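Local atomic coordinates of amino acid adenylation domain-containing protein (Bacillus stratosphericus LAMA 585, PDB entry 6ULY), a protein that probably selects an alpha-keto acid and activates it as its acyl adenylate, as the adenylation domain of a nonribosomal depsipeptide synthetase module. Residues K112-L121 / G184-S192; T210-L221 / G238-F249. One frame throughout, in Å; residues are numbered along the deposited sequence.

How the interactions relate
Both contacts belong to the AMP-binding part of the chain and follow one another in sequence, interaction 1 closing before interaction 2 opens. Their centres lie 26 Å apart and their nearest atoms about 11 Å, so they do not touch. Each serves a different sheet: interaction 1 lays helix 109-120 against residues 184-186 and the first residue of strand 188-192, whereas interaction 2 pairs strands 214-217 and 240-243, parallel neighbours in a second sheet. The bound keto acyl adenylate lies nearby, about 10 Å from the side chain of Pro186 and about 8 Å from that of Met219. Interaction 1 also borders the second subunit; interaction 2 is buried within its own chain.

Interaction 1: residues K112-L121 / G184-S192; sequences KKLHHAWKLL and GMPKCVEHS. With SO4 (sulfate ion), chain M; SO4 (sulfate ion), chain J.
Met185 lies over one face of the His116 imidazole, its CB 4.1 Å from the ring centroid and 6° off the normal, a CH-pi contact. Bent at chi2 (-59°), the methionine chain runs toward the N-terminal end of the helix segment; SD reaches His116 CB at 3.8 Å, while CE comes to Lys112 O at 3.9 Å. One residue on, Pro186 packs its ring on the aliphatic part of Lys113, CD meeting CB at 3.6 Å. Lys113 then runs on extended, bringing CE near Gly184 O. Farther along, Leu120 and Leu121 each send a CD2 methyl to the Cys188 side chain, a looser contact. No hydrogen bond joins the segments. The His116 ring is also held at both nitrogens: ND1 donates to sulfate O1 at 2.9 Å, and NE2 is hydrogen-bonded to Glu426 OE2 of the second subunit. His115 ND1 binds the same sulfate through O4 at 3.0 Å, so neighbouring histidines share one anion. A second sulfate receives hydrogen bonds from His115 NE2 and Lys119 NZ; both ions probably come from the crystallisation liquor. Residues 184-187 end the glycine-rich loop that in adenylate-forming relatives closes over the ATP phosphates. Ala117 and Cys188 both touch Leu178 of strand 173-178, while Leu114 and Ala117 rest on Phe72 of strand 70-74. Helix 109-120 packs on the sheet containing strands 70-74, 173-178 and 188-192, with the second subunit beside His116.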
loop_
_atom_site.group_PDB
_atom_site.type_symbol
_atom_site.label_atom_id
_atom_site.label_comp_id
_atom_site.label_asym_id
_atom_site.label_seq_id
_atom_site.Cartn_x
_atom_site.Cartn_y
_atom_site.Cartn_z
ATOM N N LYS A 112 4.793 -15.000 -2.648
ATOM C CA LYS A 112 4.053 -14.450 -1.516
ATOM C C LYS A 112 2.675 -13.967 -1.952
ATOM O O LYS A 112 1.668 -14.230 -1.284
ATOM C CB LYS A 112 4.839 -13.303 -0.873
ATOM C CG LYS A 112 6.140 -13.717 -0.203
ATOM C CD LYS A 112 6.803 -12.541 0.508
ATOM C CE LYS A 112 8.101 -12.959 1.188
ATOM N NZ LYS A 112 8.774 -11.819 1.872
ATOM N N LYS A 113 2.614 -13.244 -3.071
ATOM C CA LYS A 113 1.333 -12.744 -3.558
ATOM C C LYS A 113 0.379 -13.887 -3.892
ATOM O O LYS A 113 -0.818 -13.809 -3.591
ATOM C CB LYS A 113 1.556 -11.851 -4.779
ATOM C CG LYS A 113 2.488 -10.672 -4.508
ATOM C CD LYS A 113 2.596 -9.737 -5.705
ATOM C CE LYS A 113 3.421 -8.507 -5.363
ATOM N NZ LYS A 113 3.291 -7.435 -6.390
ATOM N N LEU A 114 0.885 -14.954 -4.517
ATOM C CA LEU A 114 0.031 -16.104 -4.801
ATOM C C LEU A 114 -0.546 -16.678 -3.515
ATOM O O LEU A 114 -1.733 -17.021 -3.454
ATOM C CB LEU A 114 0.814 -17.179 -5.563
ATOM C CG LEU A 114 1.306 -16.788 -6.957
ATOM C CD1 LEU A 114 2.194 -17.878 -7.541
ATOM C CD2 LEU A 114 0.134 -16.494 -7.884
ATOM N N HIS A 115 0.280 -16.787 -2.471
ATOM C CA HIS A 115 -0.201 -17.321 -1.203
ATOM C C HIS A 115 -1.319 -16.459 -0.631
ATOM O O HIS A 115 -2.297 -16.980 -0.081
ATOM C CB HIS A 115 0.946 -17.419 -0.198
ATOM C CG HIS A 115 0.518 -17.893 1.156
ATOM N ND1 HIS A 115 0.036 -17.041 2.128
ATOM C CD2 HIS A 115 0.489 -19.135 1.698
ATOM C CE1 HIS A 115 -0.266 -17.736 3.210
ATOM N NE2 HIS A 115 0.000 -19.009 2.975
ATOM N N HIS A 116 -1.185 -15.137 -0.738
ATOM C CA HIS A 116 -2.213 -14.247 -0.211
ATOM C C HIS A 116 -3.553 -14.514 -0.883
ATOM O O HIS A 116 -4.556 -14.791 -0.215
ATOM C CB HIS A 116 -1.800 -12.787 -0.399
ATOM C CG HIS A 116 -2.876 -11.810 -0.043
ATOM N ND1 HIS A 116 -3.077 -11.360 1.245
ATOM C CD2 HIS A 116 -3.823 -11.209 -0.803
ATOM C CE1 HIS A 116 -4.094 -10.517 1.261
ATOM N NE2 HIS A 116 -4.565 -10.409 0.031
ATOM N N ALA A 117 -3.588 -14.425 -2.216
ATOM C CA ALA A 117 -4.830 -14.676 -2.941
ATOM C C ALA A 117 -5.339 -16.088 -2.687
ATOM O O ALA A 117 -6.542 -16.301 -2.499
ATOM C CB ALA A 117 -4.619 -14.451 -4.437
ATOM N N TRP A 118 -4.437 -17.070 -2.690
ATOM C CA TRP A 118 -4.846 -18.452 -2.462
ATOM C C TRP A 118 -5.540 -18.591 -1.113
ATOM O O TRP A 118 -6.600 -19.219 -1.007
ATOM C CB TRP A 118 -3.622 -19.360 -2.557
ATOM C CG TRP A 118 -3.847 -20.779 -2.164
ATOM C CD1 TRP A 118 -4.421 -21.764 -2.922
ATOM C CD2 TRP A 118 -3.466 -21.395 -0.929
ATOM N NE1 TRP A 118 -4.435 -22.948 -2.226
ATOM C CE2 TRP A 118 -3.852 -22.750 -1.001
ATOM C CE3 TRP A 118 -2.839 -20.932 0.233
ATOM C CZ2 TRP A 118 -3.636 -23.643 0.044
ATOM C CZ3 TRP A 118 -2.629 -21.821 1.273
ATOM C CH2 TRP A 118 -3.024 -23.162 1.171
ATOM N N LYS A 119 -4.959 -17.992 -0.072
ATOM C CA LYS A 119 -5.570 -18.033 1.254
ATOM C C LYS A 119 -6.855 -17.214 1.301
ATOM O O LYS A 119 -7.819 -17.599 1.973
ATOM C CB LYS A 119 -4.572 -17.527 2.299
ATOM C CG LYS A 119 -5.060 -17.618 3.734
ATOM C CD LYS A 119 -3.947 -17.268 4.720
ATOM C CE LYS A 119 -4.431 -17.326 6.168
ATOM N NZ LYS A 119 -3.346 -17.004 7.148
ATOM N N LEU A 120 -6.887 -16.075 0.605
ATOM C CA LEU A 120 -8.100 -15.265 0.589
ATOM C C LEU A 120 -9.267 -16.029 -0.019
ATOM O O LEU A 120 -10.418 -15.842 0.394
ATOM C CB LEU A 120 -7.855 -13.970 -0.187
ATOM C CG LEU A 120 -8.955 -12.912 -0.073
ATOM C CD1 LEU A 120 -9.123 -12.474 1.381
ATOM C CD2 LEU A 120 -8.658 -11.717 -0.975
ATOM N N LEU A 121 -8.991 -16.892 -0.993
ATOM C CA LEU A 121 -10.006 -17.695 -1.661
ATOM C C LEU A 121 -10.259 -19.025 -0.961
ATOM O O LEU A 121 -10.902 -19.904 -1.541
ATOM C CB LEU A 121 -9.591 -17.939 -3.113
ATOM C CG LEU A 121 -9.537 -16.676 -3.974
ATOM C CD1 LEU A 121 -8.685 -16.889 -5.211
ATOM C CD2 LEU A 121 -10.941 -16.252 -4.367
ATOM N N GLY A 184 2.678 -3.800 -2.913
ATOM C CA GLY A 184 1.760 -4.361 -1.937
ATOM C C GLY A 184 1.120 -5.647 -2.422
ATOM O O GLY A 184 1.359 -6.083 -3.551
ATOM N N MET A 185 0.306 -6.261 -1.569
ATOM C CA MET A 185 -0.387 -7.476 -1.966
ATOM C C MET A 185 -1.443 -7.149 -3.018
ATOM O O MET A 185 -2.132 -6.129 -2.912
ATOM C CB MET A 185 -1.044 -8.150 -0.761
ATOM C CG MET A 185 -0.069 -8.846 0.188
ATOM S SD MET A 185 0.916 -10.134 -0.612
ATOM C CE MET A 185 1.596 -10.982 0.813
ATOM N N PRO A 186 -1.598 -7.987 -4.042
ATOM C CA PRO A 186 -2.603 -7.701 -5.069
ATOM C C PRO A 186 -4.009 -7.891 -4.527
ATOM O O PRO A 186 -4.246 -8.669 -3.598
ATOM C CB PRO A 186 -2.284 -8.716 -6.174
ATOM C CG PRO A 186 -1.660 -9.868 -5.453
ATOM C CD PRO A 186 -0.912 -9.271 -4.279
ATOM N N LYS A 187 -4.944 -7.153 -5.111
ATOM C CA LYS A 187 -6.353 -7.297 -4.792
ATOM C C LYS A 187 -7.022 -8.213 -5.810
ATOM O O LYS A 187 -6.485 -8.507 -6.881
ATOM C CB LYS A 187 -7.046 -5.930 -4.750
ATOM C CG LYS A 187 -6.375 -4.940 -3.816
ATOM C CD LYS A 187 -7.372 -4.290 -2.884
ATOM C CE LYS A 187 -6.720 -3.182 -2.053
ATOM N NZ LYS A 187 -5.664 -3.688 -1.127
ATOM N N CYS A 188 -8.219 -8.654 -5.463
ATOM C CA CYS A 188 -8.910 -9.718 -6.175
ATOM C C CYS A 188 -10.143 -9.138 -6.862
ATOM O O CYS A 188 -11.233 -9.093 -6.288
ATOM C CB CYS A 188 -9.271 -10.815 -5.202
ATOM S SG CYS A 188 -9.347 -12.441 -5.924
ATOM N N VAL A 189 -9.961 -8.700 -8.106
ATOM C CA VAL A 189 -11.048 -8.086 -8.859
ATOM C C VAL A 189 -12.046 -9.169 -9.244
ATOM O O VAL A 189 -11.705 -10.123 -9.953
ATOM C CB VAL A 189 -10.506 -7.350 -10.092
ATOM C CG1 VAL A 189 -11.640 -6.777 -10.939
ATOM C CG2 VAL A 189 -9.543 -6.238 -9.657
ATOM N N GLU A 190 -13.284 -9.030 -8.773
ATOM C CA GLU A 190 -14.342 -9.995 -9.043
ATOM C C GLU A 190 -15.290 -9.417 -10.087
ATOM O O GLU A 190 -15.881 -8.355 -9.875
ATOM C CB GLU A 190 -15.097 -10.348 -7.761
ATOM C CG GLU A 190 -16.238 -11.338 -7.970
ATOM C CD GLU A 190 -16.857 -11.816 -6.669
ATOM O OE1 GLU A 190 -17.394 -12.942 -6.655
ATOM O OE2 GLU A 190 -16.806 -11.072 -5.663
ATOM N N HIS A 191 -15.436 -10.119 -11.210
ATOM C CA HIS A 191 -16.255 -9.660 -12.319
ATOM C C HIS A 191 -17.432 -10.596 -12.535
ATOM O O HIS A 191 -17.421 -11.756 -12.119
ATOM C CB HIS A 191 -15.438 -9.564 -13.612
ATOM C CG HIS A 191 -14.758 -8.244 -13.796
ATOM N ND1 HIS A 191 -15.450 -7.085 -14.069
ATOM C CD2 HIS A 191 -13.449 -7.901 -13.753
ATOM C CE1 HIS A 191 -14.597 -6.081 -14.177
ATOM N NE2 HIS A 191 -13.377 -6.551 -13.993
ATOM N N SER A 192 -18.448 -10.071 -13.203
ATOM C CA SER A 192 -19.622 -10.834 -13.584
ATOM C C SER A 192 -19.675 -10.962 -15.101
ATOM O O SER A 192 -18.957 -10.274 -15.833
ATOM C CB SER A 192 -20.893 -10.158 -13.060
ATOM O OG SER A 192 -21.150 -8.973 -13.794
HETATM S S SO4 M . -0.768 -13.795 3.706
HETATM O O1 SO4 M . -1.894 -12.954 3.420
HETATM O O2 SO4 M . 0.124 -13.114 4.599
HETATM O O3 SO4 M . -1.219 -15.008 4.322
HETATM O O4 SO4 M . -0.078 -14.103 2.487
HETATM S S SO4 J . -2.048 -20.817 5.839
HETATM O O1 SO4 J . -2.224 -21.625 7.020
HETATM O O2 SO4 J . -1.727 -19.469 6.245
HETATM O O3 SO4 J . -0.960 -21.339 5.046
HETATM O O4 SO4 J . -3.270 -20.843 5.058
#

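Interaction 2: residues T210-L221 / G238-F249; sequences TQEDVSLDWMPL and GCEQIRARTDDF. With SO4 (sulfate ion), chain D.
Gln211, in the type I turn Thr210-Asp213, lays its CG against Gly238 O at 3.6 Å. The turn is tied by Asp213 OD2, which accepts from Thr210 N, and a water joins Gln211 O and Asp213 O to Glu240 N. From Val214 to Asp217 the chain pairs in parallel with Glu240-Arg243 through backbone hydrogen bonds from Ser215 N to Glu240 O, Asp217 N to Ile242 O and Ala244 N to Asp217 O. On one face Ile242 meets both Val214 and Leu216, CD1 touching Val214 CG1 at 3.6 Å and CG2 Leu216 CD1 at 3.7 Å. On the other, Asp217 and Arg243 point the same way, carboxylate and guanidinium planes 50° apart, in a long salt bridge (OD1 to NH1 3.4 Å); a water at their side also bridges the two atoms, donating to OD1 and accepting from NH1. Asp217 OD2 accepts from Met219 N, an Asx turn. With chi1 at 53°, CG between its backbone N and carbonyl carbon, Trp218 stacks on Phe249, six-membered ring centroid to ring centroid 3.7 Å, an offset stack with planes at 9°. Trp218 O takes the Thr246 hydroxyl at 2.6 Å in the carbonyl plane. Arg243 NH2 and NH1 both donate to Met219 O, at 2.7 and 3.0 Å, while Asp217 O and Leu221 CG cover opposite faces of the guanidinium. Helix 224-237 makes the crossover of this beta-alpha-beta unit, ending in a Schellman motif at Gly238. Strands 31-35 and 267-270 flank the pair in the sheet, and helix 255-262 lies against Leu216 and Ala244.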
loop_
_atom_site.group_PDB
_atom_site.type_symbol
_atom_site.label_atom_id
_atom_site.label_comp_id
_atom_site.label_asym_id
_atom_site.label_seq_id
_atom_site.Cartn_x
_atom_site.Cartn_y
_atom_site.Cartn_z
ATOM N N THR A 210 -15.447 -7.505 -36.056
ATOM C CA THR A 210 -16.343 -8.376 -36.799
ATOM C C THR A 210 -15.814 -9.802 -36.775
ATOM O O THR A 210 -14.674 -10.063 -36.378
ATOM C CB THR A 210 -16.497 -7.910 -38.251
ATOM O OG1 THR A 210 -15.205 -7.844 -38.863
ATOM C CG2 THR A 210 -17.156 -6.541 -38.313
ATOM N N GLN A 211 -16.663 -10.731 -37.223
ATOM C CA GLN A 211 -16.287 -12.137 -37.286
ATOM C C GLN A 211 -15.175 -12.395 -38.294
ATOM O O GLN A 211 -14.567 -13.471 -38.262
ATOM C CB GLN A 211 -17.506 -12.992 -37.639
ATOM C CG GLN A 211 -17.231 -14.490 -37.646
ATOM C CD GLN A 211 -18.474 -15.320 -37.912
ATOM O OE1 GLN A 211 -18.458 -16.232 -38.738
ATOM N NE2 GLN A 211 -19.554 -15.016 -37.202
ATOM N N GLU A 212 -14.897 -11.443 -39.183
ATOM C CA GLU A 212 -13.854 -11.603 -40.184
ATOM C C GLU A 212 -12.485 -11.153 -39.697
ATOM O O GLU A 212 -11.497 -11.345 -40.413
ATOM C CB GLU A 212 -14.221 -10.831 -41.456
ATOM C CG GLU A 212 -14.896 -11.701 -42.514
ATOM C CD GLU A 212 -16.094 -12.456 -41.969
ATOM O OE1 GLU A 212 -17.015 -11.802 -41.436
ATOM O OE2 GLU A 212 -16.109 -13.704 -42.062
ATOM N N ASP A 213 -12.400 -10.565 -38.506
ATOM C CA ASP A 213 -11.107 -10.192 -37.954
ATOM C C ASP A 213 -10.219 -11.424 -37.799
ATOM O O ASP A 213 -10.697 -12.540 -37.582
ATOM C CB ASP A 213 -11.279 -9.505 -36.592
ATOM C CG ASP A 213 -11.998 -8.167 -36.689
ATOM O OD1 ASP A 213 -11.997 -7.561 -37.781
ATOM O OD2 ASP A 213 -12.555 -7.712 -35.661
ATOM N N VAL A 214 -8.912 -11.211 -37.916
ATOM C CA VAL A 214 -7.908 -12.208 -37.557
ATOM C C VAL A 214 -7.078 -11.621 -36.419
ATOM O O VAL A 214 -6.400 -10.602 -36.601
ATOM C CB VAL A 214 -7.023 -12.594 -38.752
ATOM C CG1 VAL A 214 -5.993 -13.631 -38.331
ATOM C CG2 VAL A 214 -7.881 -13.124 -39.909
ATOM N N SER A 215 -7.141 -12.252 -35.252
ATOM C CA SER A 215 -6.568 -11.691 -34.037
ATOM C C SER A 215 -5.262 -12.383 -33.676
ATOM O O SER A 215 -5.157 -13.613 -33.727
ATOM C CB SER A 215 -7.550 -11.811 -32.870
ATOM O OG SER A 215 -7.042 -11.151 -31.724
ATOM N N LEU A 216 -4.270 -11.579 -33.298
ATOM C CA LEU A 216 -2.989 -12.073 -32.804
ATOM C C LEU A 216 -2.713 -11.447 -31.444
ATOM O O LEU A 216 -2.711 -10.218 -31.313
ATOM C CB LEU A 216 -1.856 -11.743 -33.780
ATOM C CG LEU A 216 -0.450 -12.098 -33.295
ATOM C CD1 LEU A 216 -0.302 -13.591 -33.050
ATOM C CD2 LEU A 216 0.572 -11.608 -34.295
ATOM N N ASP A 217 -2.470 -12.288 -30.440
ATOM C CA ASP A 217 -2.181 -11.814 -29.090
ATOM C C ASP A 217 -1.119 -12.706 -28.464
ATOM O O ASP A 217 -1.309 -13.923 -28.358
ATOM C CB ASP A 217 -3.442 -11.808 -28.218
ATOM C CG ASP A 217 -3.279 -10.972 -26.960
ATOM O OD1 ASP A 217 -4.300 -10.680 -26.299
ATOM O OD2 ASP A 217 -2.133 -10.583 -26.646
ATOM N N TRP A 218 -0.009 -12.099 -28.048
ATOM C CA TRP A 218 0.994 -12.771 -27.235
ATOM C C TRP A 218 1.006 -12.288 -25.791
ATOM O O TRP A 218 1.725 -12.866 -24.965
ATOM C CB TRP A 218 2.393 -12.585 -27.846
ATOM C CG TRP A 218 2.756 -11.158 -28.124
ATOM C CD1 TRP A 218 2.698 -10.516 -29.327
ATOM C CD2 TRP A 218 3.240 -10.195 -27.177
ATOM N NE1 TRP A 218 3.116 -9.213 -29.188
ATOM C CE2 TRP A 218 3.457 -8.993 -27.879
ATOM C CE3 TRP A 218 3.511 -10.234 -25.808
ATOM C CZ2 TRP A 218 3.920 -7.841 -27.256
ATOM C CZ3 TRP A 218 3.975 -9.092 -25.191
ATOM C CH2 TRP A 218 4.178 -7.910 -25.914
ATOM N N MET A 219 0.235 -11.257 -25.461
ATOM C CA MET A 219 0.183 -10.782 -24.091
ATOM C C MET A 219 -0.469 -11.832 -23.190
ATOM O O MET A 219 -1.303 -12.620 -23.643
ATOM C CB MET A 219 -0.587 -9.468 -24.018
ATOM C CG MET A 219 0.239 -8.260 -24.430
ATOM S SD MET A 219 1.536 -7.889 -23.232
ATOM C CE MET A 219 0.563 -7.292 -21.845
ATOM N N PRO A 220 -0.104 -11.863 -21.908
ATOM C CA PRO A 220 -0.654 -12.887 -21.008
ATOM C C PRO A 220 -2.173 -12.838 -20.928
ATOM O O PRO A 220 -2.780 -11.766 -20.842
ATOM C CB PRO A 220 -0.023 -12.545 -19.650
ATOM C CG PRO A 220 1.164 -11.713 -19.965
ATOM C CD PRO A 220 0.820 -10.954 -21.207
ATOM N N LEU A 221 -2.785 -14.023 -20.925
ATOM C CA LEU A 221 -4.220 -14.141 -20.701
ATOM C C LEU A 221 -4.622 -13.776 -19.280
ATOM O O LEU A 221 -5.819 -13.632 -19.011
ATOM C CB LEU A 221 -4.686 -15.563 -21.010
ATOM C CG LEU A 221 -4.735 -15.961 -22.485
ATOM C CD1 LEU A 221 -5.041 -17.448 -22.610
ATOM C CD2 LEU A 221 -5.767 -15.125 -23.236
ATOM N N GLY A 238 -16.788 -14.306 -32.633
ATOM C CA GLY A 238 -16.556 -15.561 -33.320
ATOM C C GLY A 238 -15.458 -15.517 -34.360
ATOM O O GLY A 238 -15.409 -16.390 -35.231
ATOM N N CYS A 239 -14.570 -14.525 -34.292
ATOM C CA CYS A 239 -13.517 -14.361 -35.282
ATOM C C CYS A 239 -12.341 -15.285 -34.974
ATOM O O CYS A 239 -12.274 -15.935 -33.926
ATOM C CB CYS A 239 -13.051 -12.902 -35.336
ATOM S SG CYS A 239 -11.852 -12.412 -34.060
ATOM N N GLU A 240 -11.403 -15.341 -35.917
ATOM C CA GLU A 240 -10.215 -16.169 -35.771
ATOM C C GLU A 240 -9.204 -15.458 -34.883
ATOM O O GLU A 240 -8.919 -14.273 -35.084
ATOM C CB GLU A 240 -9.601 -16.454 -37.143
ATOM C CG GLU A 240 -8.934 -17.809 -37.252
ATOM C CD GLU A 240 -9.940 -18.931 -37.367
ATOM O OE1 GLU A 240 -10.874 -18.803 -38.185
ATOM O OE2 GLU A 240 -9.801 -19.933 -36.635
ATOM N N GLN A 241 -8.656 -16.175 -33.903
ATOM C CA GLN A 241 -7.683 -15.589 -32.988
ATOM C C GLN A 241 -6.485 -16.517 -32.845
ATOM O O GLN A 241 -6.644 -17.728 -32.661
ATOM C CB GLN A 241 -8.312 -15.286 -31.614
ATOM C CG GLN A 241 -8.857 -16.497 -30.862
ATOM C CD GLN A 241 -9.435 -16.127 -29.498
ATOM O OE1 GLN A 241 -8.699 -15.774 -28.573
ATOM N NE2 GLN A 241 -10.756 -16.211 -29.368
ATOM N N ILE A 242 -5.289 -15.939 -32.929
ATOM C CA ILE A 242 -4.033 -16.672 -32.809
ATOM C C ILE A 242 -3.372 -16.272 -31.499
ATOM O O ILE A 242 -3.187 -15.081 -31.225
ATOM C CB ILE A 242 -3.106 -16.399 -34.006
ATOM C CG1 ILE A 242 -3.694 -17.004 -35.284
ATOM C CG2 ILE A 242 -1.712 -16.957 -33.756
ATOM C CD1 ILE A 242 -4.346 -15.992 -36.197
ATOM N N ARG A 243 -3.006 -17.268 -30.701
ATOM C CA ARG A 243 -2.368 -17.066 -29.410
ATOM C C ARG A 243 -0.903 -17.468 -29.499
ATOM O O ARG A 243 -0.579 -18.550 -30.000
ATOM C CB ARG A 243 -3.077 -17.877 -28.323
ATOM C CG ARG A 243 -4.392 -17.266 -27.830
ATOM C CD ARG A 243 -4.182 -15.940 -27.098
ATOM N NE ARG A 243 -3.028 -15.971 -26.202
ATOM C CZ ARG A 243 -2.664 -14.971 -25.403
ATOM N NH1 ARG A 243 -3.367 -13.844 -25.366
ATOM N NH2 ARG A 243 -1.591 -15.104 -24.636
ATOM N N ALA A 244 -0.025 -16.587 -29.027
ATOM C CA ALA A 244 1.393 -16.873 -28.889
ATOM C C ALA A 244 1.796 -16.752 -27.425
ATOM O O ALA A 244 1.122 -16.096 -26.625
ATOM C CB ALA A 244 2.241 -15.927 -29.749
ATOM N N ARG A 245 2.902 -17.403 -27.079
ATOM C CA ARG A 245 3.420 -17.326 -25.723
ATOM C C ARG A 245 4.152 -16.009 -25.516
ATOM O O ARG A 245 4.919 -15.563 -26.376
ATOM C CB ARG A 245 4.351 -18.499 -25.428
ATOM C CG ARG A 245 3.650 -19.847 -25.419
ATOM C CD ARG A 245 4.229 -20.770 -24.355
ATOM N NE ARG A 245 3.615 -22.096 -24.383
ATOM C CZ ARG A 245 3.890 -23.071 -23.521
ATOM N NH1 ARG A 245 4.771 -22.877 -22.550
ATOM N NH2 ARG A 245 3.281 -24.246 -23.630
ATOM N N THR A 246 3.893 -15.380 -24.369
ATOM C CA THR A 246 4.548 -14.117 -24.049
ATOM C C THR A 246 6.062 -14.267 -24.052
ATOM O O THR A 246 6.782 -13.400 -24.561
ATOM C CB THR A 246 4.070 -13.617 -22.687
ATOM O OG1 THR A 246 2.640 -13.686 -22.625
ATOM C CG2 THR A 246 4.528 -12.178 -22.449
ATOM N N ASP A 247 6.565 -15.365 -23.486
ATOM C CA ASP A 247 8.006 -15.583 -23.439
ATOM C C ASP A 247 8.619 -15.516 -24.831
ATOM O O ASP A 247 9.705 -14.952 -25.014
ATOM C CB ASP A 247 8.306 -16.934 -22.790
ATOM C CG ASP A 247 7.611 -17.104 -21.453
ATOM O OD1 ASP A 247 6.362 -17.043 -21.418
ATOM O OD2 ASP A 247 8.312 -17.300 -20.439
ATOM N N ASP A 248 7.931 -16.079 -25.832
ATOM C CA ASP A 248 8.493 -16.118 -27.177
ATOM C C ASP A 248 8.644 -14.722 -27.766
ATOM O O ASP A 248 9.553 -14.486 -28.569
ATOM C CB ASP A 248 7.629 -16.984 -28.097
ATOM C CG ASP A 248 7.523 -18.422 -27.619
ATOM O OD1 ASP A 248 6.491 -19.070 -27.896
ATOM O OD2 ASP A 248 8.463 -18.900 -26.951
ATOM N N PHE A 249 7.770 -13.785 -27.394
ATOM C CA PHE A 249 7.907 -12.433 -27.925
ATOM C C PHE A 249 9.083 -11.702 -27.287
ATOM O O PHE A 249 9.926 -11.135 -27.992
ATOM C CB PHE A 249 6.630 -11.619 -27.723
ATOM C CG PHE A 249 6.839 -10.151 -27.943
ATOM C CD1 PHE A 249 6.842 -9.624 -29.223
ATOM C CD2 PHE A 249 7.084 -9.305 -26.874
ATOM C CE1 PHE A 249 7.058 -8.274 -29.429
ATOM C CE2 PHE A 249 7.307 -7.957 -27.074
ATOM C CZ PHE A 249 7.292 -7.439 -28.350
HETATM S S SO4 D . 0.410 -23.429 -25.983
HETATM O O1 SO4 D . 0.589 -24.447 -24.978
HETATM O O2 SO4 D . 0.843 -22.145 -25.495
HETATM O O3 SO4 D . -0.981 -23.353 -26.329
HETATM O O4 SO4 D . 1.156 -23.747 -27.156
HETATM O O HOH W 1 -11.959 -14.660 -38.456
HETATM O O HOH W 2 -5.712 -13.324 -30.718
HETATM O O HOH W 3 -5.825 -13.041 -25.717
#